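Local coordinates for AT-less polyketide synthase (PDB 4TKT), which probably catalyses decarboxylative Claisen condensation as a ketosynthase domain of the isomigrastatin polyketide synthase, extending the growing acyl chain, at residues A[141-145]-A[611-615]; A[466-471]-A[605-609]. One frame throughout, in Å; residues are numbered along the deposited sequence.

Interaction 1 (A[141-145]-A[611-615]); sequences EYQLY and RYWYT
Y145 and Y614 bring the two backbones closest, with their CA atoms 7.7 Å apart. Residues 141-145 lie at the N-terminal end of the helix that runs on to 151. Residues 611-615 run as a loop after the short strand 610-611. Four aromatic side chains carry the contact: Y142 and Y145 from one segment, W613 and Y614 from the other. CB of Y145 sits over one face of the Y614 ring, 3.6 Å from its centroid, as a CH-pi contact. CG2 of T615 covers the opposite face, so the ring is sandwiched. The Y145 and Y614 rings are nearly parallel, at 11°, but are slid apart and barely overlap. In the ketosynthase, of thiolase fold, this is where the C-terminal tail lies against the N-terminal part of that helix, at the surface. Y142 reaches the tail because its CG is anti to the backbone N (chi1 -157°). Its edge meets the W613 six-membered ring in a T-shaped pair, the planes at 74°. CE1 of Y142 lies 3.7 Å from CH2 of W613. The Y142 hydroxyl is hydrogen-bonded to the carbonyl of S89. The Y145 hydroxyl bonds to the carbonyl of V217.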
loop_
_atom_site.group_PDB
_atom_site.type_symbol
_atom_site.label_atom_id
_atom_site.label_comp_id
_atom_site.label_asym_id
_atom_site.label_seq_id
_atom_site.Cartn_x
_atom_site.Cartn_y
_atom_site.Cartn_z
ATOM N N GLU A 141 15.647 2.861 13.237
ATOM C CA GLU A 141 15.869 2.243 14.539
ATOM C C GLU A 141 16.746 0.994 14.516
ATOM O O GLU A 141 17.433 0.713 15.497
ATOM C CB GLU A 141 14.530 1.893 15.177
ATOM C CG GLU A 141 13.719 3.095 15.602
ATOM C CD GLU A 141 12.467 2.699 16.356
ATOM O OE1 GLU A 141 11.739 1.799 15.875
ATOM O OE2 GLU A 141 12.222 3.279 17.435
ATOM N N TYR A 142 16.707 0.243 13.416
ATOM C CA TYR A 142 17.482 -0.994 13.290
ATOM C C TYR A 142 18.951 -0.723 13.609
ATOM O O TYR A 142 19.607 -1.486 14.317
ATOM C CB TYR A 142 17.329 -1.571 11.882
ATOM C CG TYR A 142 17.594 -3.055 11.766
ATOM C CD1 TYR A 142 16.918 -3.967 12.565
ATOM C CD2 TYR A 142 18.497 -3.546 10.835
ATOM C CE1 TYR A 142 17.151 -5.326 12.452
ATOM C CE2 TYR A 142 18.737 -4.901 10.714
ATOM C CZ TYR A 142 18.061 -5.787 11.523
ATOM O OH TYR A 142 18.297 -7.139 11.404
ATOM N N GLN A 143 19.431 0.393 13.078
ATOM C CA GLN A 143 20.741 0.963 13.374
ATOM C C GLN A 143 21.161 0.880 14.849
ATOM O O GLN A 143 22.323 0.612 15.160
ATOM C CB GLN A 143 20.724 2.423 12.925
ATOM C CG GLN A 143 22.067 3.061 12.702
ATOM C CD GLN A 143 21.920 4.488 12.224
ATOM O OE1 GLN A 143 20.820 5.044 12.240
ATOM N NE2 GLN A 143 23.021 5.087 11.787
ATOM N N LEU A 144 20.212 1.114 15.751
ATOM C CA LEU A 144 20.497 1.175 17.183
ATOM C C LEU A 144 20.974 -0.159 17.743
ATOM O O LEU A 144 21.772 -0.200 18.681
ATOM C CB LEU A 144 19.258 1.642 17.946
ATOM C CG LEU A 144 18.741 3.027 17.556
ATOM C CD1 LEU A 144 17.366 3.271 18.140
ATOM C CD2 LEU A 144 19.715 4.093 18.020
ATOM N N TYR A 145 20.480 -1.250 17.172
ATOM C CA TYR A 145 20.864 -2.580 17.625
ATOM C C TYR A 145 22.357 -2.808 17.427
ATOM O O TYR A 145 23.031 -3.350 18.306
ATOM C CB TYR A 145 20.053 -3.650 16.892
ATOM C CG TYR A 145 18.668 -3.842 17.462
ATOM C CD1 TYR A 145 18.481 -4.043 18.823
ATOM C CD2 TYR A 145 17.547 -3.803 16.648
ATOM C CE1 TYR A 145 17.217 -4.213 19.356
ATOM C CE2 TYR A 145 16.280 -3.972 17.172
ATOM C CZ TYR A 145 16.120 -4.176 18.525
ATOM O OH TYR A 145 14.861 -4.344 19.050
ATOM N N ARG A 611 13.822 -16.145 7.927
ATOM C CA ARG A 611 14.054 -15.066 8.881
ATOM C C ARG A 611 15.480 -14.517 8.837
ATOM O O ARG A 611 16.448 -15.275 8.835
ATOM C CB ARG A 611 13.731 -15.554 10.297
ATOM C CG ARG A 611 12.282 -15.998 10.483
ATOM C CD ARG A 611 12.105 -16.867 11.725
ATOM N NE ARG A 611 12.478 -16.175 12.957
ATOM C CZ ARG A 611 11.615 -15.574 13.771
ATOM N NH1 ARG A 611 10.319 -15.575 13.485
ATOM N NH2 ARG A 611 12.045 -14.970 14.871
ATOM N N TYR A 612 15.598 -13.191 8.809
ATOM C CA TYR A 612 16.897 -12.528 8.839
ATOM C C TYR A 612 16.928 -11.420 9.885
ATOM O O TYR A 612 16.028 -10.583 9.944
ATOM C CB TYR A 612 17.243 -11.960 7.462
ATOM C CG TYR A 612 17.350 -13.018 6.395
ATOM C CD1 TYR A 612 18.545 -13.688 6.173
ATOM C CD2 TYR A 612 16.251 -13.360 5.620
ATOM C CE1 TYR A 612 18.647 -14.665 5.202
ATOM C CE2 TYR A 612 16.341 -14.333 4.650
ATOM C CZ TYR A 612 17.539 -14.984 4.444
ATOM O OH TYR A 612 17.630 -15.955 3.476
ATOM N N TRP A 613 17.970 -11.419 10.707
ATOM C CA TRP A 613 18.112 -10.422 11.758
ATOM C C TRP A 613 19.594 -10.118 11.981
ATOM O O TRP A 613 20.456 -10.892 11.576
ATOM C CB TRP A 613 17.447 -10.913 13.046
ATOM C CG TRP A 613 16.923 -9.816 13.928
ATOM C CD1 TRP A 613 17.341 -9.508 15.188
ATOM C CD2 TRP A 613 15.880 -8.883 13.612
ATOM N NE1 TRP A 613 16.623 -8.445 15.680
ATOM C CE2 TRP A 613 15.720 -8.042 14.731
ATOM C CE3 TRP A 613 15.068 -8.677 12.493
ATOM C CZ2 TRP A 613 14.783 -7.013 14.763
ATOM C CZ3 TRP A 613 14.138 -7.655 12.528
ATOM C CH2 TRP A 613 14.003 -6.837 13.654
ATOM N N TYR A 614 19.887 -8.994 12.625
ATOM C CA TYR A 614 21.266 -8.526 12.759
ATOM C C TYR A 614 22.130 -9.452 13.620
ATOM O O TYR A 614 23.357 -9.373 13.588
ATOM C CB TYR A 614 21.288 -7.107 13.342
ATOM C CG TYR A 614 21.100 -7.067 14.839
ATOM C CD1 TYR A 614 19.837 -7.197 15.403
ATOM C CD2 TYR A 614 22.186 -6.902 15.691
ATOM C CE1 TYR A 614 19.662 -7.169 16.772
ATOM C CE2 TYR A 614 22.021 -6.871 17.059
ATOM C CZ TYR A 614 20.759 -7.006 17.596
ATOM O OH TYR A 614 20.592 -6.975 18.960
ATOM N N THR A 615 21.492 -10.328 14.388
ATOM C CA THR A 615 22.232 -11.220 15.277
ATOM C C THR A 615 22.674 -12.496 14.570
ATOM O O THR A 615 23.378 -13.319 15.152
ATOM C CB THR A 615 21.401 -11.601 16.515
ATOM O OG1 THR A 615 20.104 -12.045 16.103
ATOM C CG2 THR A 615 21.241 -10.407 17.429
#

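Interaction 2 (A[466-471]-A[605-609]); sequences AFDEER and YPFAR
Y605 extends its ring toward residues 466-471 because its CG is anti to the backbone N (chi1 -175°). The R471 chain bends at chi2 (-63°) and again at chi3, which brings its guanidinium to the carbonyl of P606. The two side chains cross at about a right angle. The methylenes of R471 pass over the tyrosine hydroxyl, with CG 3.4 Å from OH of Y605. That hydroxyl also accepts a hydrogen bond from the backbone, F467 N to Y605 OH at 3.2 Å. The donor N lies at the ring edge, near its plane. CB of A466 packs obliquely against the same ring, 3.6 Å from CE2 of Y605. CD of P606 covers one ring face.

The guanidinium makes one bond across the contact. NH1 of R471 donates to O of P606 at 2.9 Å, and the bond is nearly straight. The donor stands above the carbonyl plane. NH2 of R471 forms a salt bridge to OE2 of E470, at 2.8 Å. Both partners lie in the guanidinium plane, which should limit its rotation. CA of A608 lies over one of its faces.

Next to it, D468 is the N-cap of helix 469-482, and its OD1 accepts from N of R471 at 2.9 Å. R471 is thus held at both its backbone and its side chain. OE1 of E107, in helix 93-109, accepts a hydrogen bond from N of Y605. P606 is the centre of an inverse gamma turn. The contact joins a capped helix start, at the end of strand 460-466 and in the RhiE-like KS-MAT linker family region, to the C-terminal tail. This tail carries YPF and RYW and packs back here, as in related polyketide synthase ketosynthases.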
loop_
_atom_site.group_PDB
_atom_site.type_symbol
_atom_site.label_atom_id
_atom_site.label_comp_id
_atom_site.label_asym_id
_atom_site.label_seq_id
_atom_site.Cartn_x
_atom_site.Cartn_y
_atom_site.Cartn_z
ATOM N N ALA A 466 7.805 -18.948 -11.144
ATOM C CA ALA A 466 8.375 -18.551 -9.861
ATOM C C ALA A 466 9.856 -18.914 -9.793
ATOM O O ALA A 466 10.414 -19.451 -10.749
ATOM C CB ALA A 466 7.614 -19.197 -8.716
ATOM N N PHE A 467 10.480 -18.627 -8.655
ATOM C CA PHE A 467 11.925 -18.780 -8.499
ATOM C C PHE A 467 12.366 -20.239 -8.553
ATOM O O PHE A 467 13.351 -20.569 -9.214
ATOM C CB PHE A 467 12.383 -18.147 -7.184
ATOM C CG PHE A 467 13.861 -17.882 -7.119
ATOM C CD1 PHE A 467 14.391 -16.714 -7.645
ATOM C CD2 PHE A 467 14.718 -18.795 -6.521
ATOM C CE1 PHE A 467 15.751 -16.462 -7.584
ATOM C CE2 PHE A 467 16.080 -18.550 -6.456
ATOM C CZ PHE A 467 16.596 -17.382 -6.988
ATOM N N ASP A 468 11.646 -21.104 -7.846
ATOM C CA ASP A 468 11.923 -22.537 -7.886
ATOM C C ASP A 468 10.629 -23.339 -7.953
ATOM O O ASP A 468 9.543 -22.767 -8.040
ATOM C CB ASP A 468 12.759 -22.970 -6.674
ATOM C CG ASP A 468 12.152 -22.537 -5.346
ATOM O OD1 ASP A 468 10.910 -22.532 -5.216
ATOM O OD2 ASP A 468 12.929 -22.204 -4.423
ATOM N N GLU A 469 10.750 -24.661 -7.903
ATOM C CA GLU A 469 9.596 -25.542 -8.034
ATOM C C GLU A 469 8.606 -25.367 -6.888
ATOM O O GLU A 469 7.395 -25.346 -7.106
ATOM C CB GLU A 469 10.044 -27.003 -8.118
ATOM C CG GLU A 469 8.897 -28.000 -8.097
ATOM C CD GLU A 469 9.349 -29.420 -8.366
ATOM O OE1 GLU A 469 10.512 -29.605 -8.781
ATOM O OE2 GLU A 469 8.540 -30.351 -8.163
ATOM N N GLU A 470 9.123 -25.237 -5.670
ATOM C CA GLU A 470 8.270 -25.100 -4.494
ATOM C C GLU A 470 7.424 -23.834 -4.562
ATOM O O GLU A 470 6.211 -23.882 -4.357
ATOM C CB GLU A 470 9.102 -25.091 -3.213
ATOM C CG GLU A 470 8.260 -24.920 -1.957
ATOM C CD GLU A 470 9.062 -24.434 -0.769
ATOM O OE1 GLU A 470 10.304 -24.351 -0.882
ATOM O OE2 GLU A 470 8.449 -24.130 0.277
ATOM N N ARG A 471 8.069 -22.705 -4.844
ATOM C CA ARG A 471 7.368 -21.433 -4.974
ATOM C C ARG A 471 6.328 -21.493 -6.093
ATOM O O ARG A 471 5.268 -20.874 -5.997
ATOM C CB ARG A 471 8.354 -20.289 -5.239
ATOM C CG ARG A 471 9.321 -19.977 -4.099
ATOM C CD ARG A 471 8.601 -19.504 -2.846
ATOM N NE ARG A 471 8.327 -20.604 -1.927
ATOM C CZ ARG A 471 7.410 -20.564 -0.964
ATOM N NH1 ARG A 471 6.669 -19.478 -0.794
ATOM N NH2 ARG A 471 7.231 -21.614 -0.175
ATOM N N TYR A 605 3.217 -12.645 -5.877
ATOM C CA TYR A 605 4.235 -13.674 -5.694
ATOM C C TYR A 605 4.335 -14.107 -4.234
ATOM O O TYR A 605 4.335 -13.269 -3.332
ATOM C CB TYR A 605 5.599 -13.177 -6.185
ATOM C CG TYR A 605 6.687 -14.227 -6.132
ATOM C CD1 TYR A 605 7.460 -14.402 -4.990
ATOM C CD2 TYR A 605 6.939 -15.048 -7.224
ATOM C CE1 TYR A 605 8.448 -15.362 -4.940
ATOM C CE2 TYR A 605 7.929 -16.009 -7.182
ATOM C CZ TYR A 605 8.679 -16.163 -6.038
ATOM O OH TYR A 605 9.665 -17.120 -5.985
ATOM N N PRO A 606 4.420 -15.425 -3.999
ATOM C CA PRO A 606 4.557 -15.992 -2.655
ATOM C C PRO A 606 6.005 -15.981 -2.173
ATOM O O PRO A 606 6.715 -16.976 -2.331
ATOM C CB PRO A 606 4.051 -17.421 -2.836
ATOM C CG PRO A 606 4.426 -17.755 -4.248
ATOM C CD PRO A 606 4.333 -16.471 -5.034
ATOM N N PHE A 607 6.433 -14.865 -1.591
ATOM C CA PHE A 607 7.819 -14.715 -1.163
ATOM C C PHE A 607 8.215 -15.775 -0.144
ATOM O O PHE A 607 7.409 -16.177 0.698
ATOM C CB PHE A 607 8.056 -13.318 -0.574
ATOM C CG PHE A 607 7.872 -12.204 -1.563
ATOM C CD1 PHE A 607 8.770 -12.029 -2.602
ATOM C CD2 PHE A 607 6.805 -11.329 -1.451
ATOM C CE1 PHE A 607 8.602 -11.008 -3.514
ATOM C CE2 PHE A 607 6.632 -10.305 -2.359
ATOM C CZ PHE A 607 7.531 -10.144 -3.392
ATOM N N ALA A 608 9.458 -16.235 -0.242
ATOM C CA ALA A 608 10.035 -17.109 0.770
ATOM C C ALA A 608 10.063 -16.376 2.111
ATOM O O ALA A 608 10.400 -15.192 2.171
ATOM C CB ALA A 608 11.431 -17.550 0.362
ATOM N N ARG A 609 9.703 -17.079 3.180
ATOM C CA ARG A 609 9.522 -16.446 4.484
ATOM C C ARG A 609 10.611 -16.828 5.480
ATOM O O ARG A 609 10.330 -17.093 6.648
ATOM C CB ARG A 609 8.147 -16.808 5.055
ATOM C CG ARG A 609 6.977 -16.348 4.197
ATOM C CD ARG A 609 5.669 -17.022 4.607
ATOM N NE ARG A 609 5.291 -16.723 5.986
ATOM C CZ ARG A 609 5.477 -17.549 7.012
ATOM N NH1 ARG A 609 6.038 -18.735 6.819
ATOM N NH2 ARG A 609 5.101 -17.190 8.233
#

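Overall arrangement
Both contacts are made by the same C-terminal tail, whose two segments, 605-609 and 611-615, are separated by one residue. Interaction 2 is nested inside the loop that interaction 1 closes, and their centres lie 24 Å apart. The tail first meets the linker domain at 466-471, then the ketosynthase at 141-145, so it spans both, consistent with the tail packing back across linker domain and ketosynthase. Each partner segment runs into a helix. Interaction 2 is partly buried and mixes polar bonds to backbone atoms with apolar packing. Interaction 1 lies at the surface and rests on aromatic rings, whose tyrosine hydroxyls bond to backbone carbonyls elsewhere in the ketosynthase.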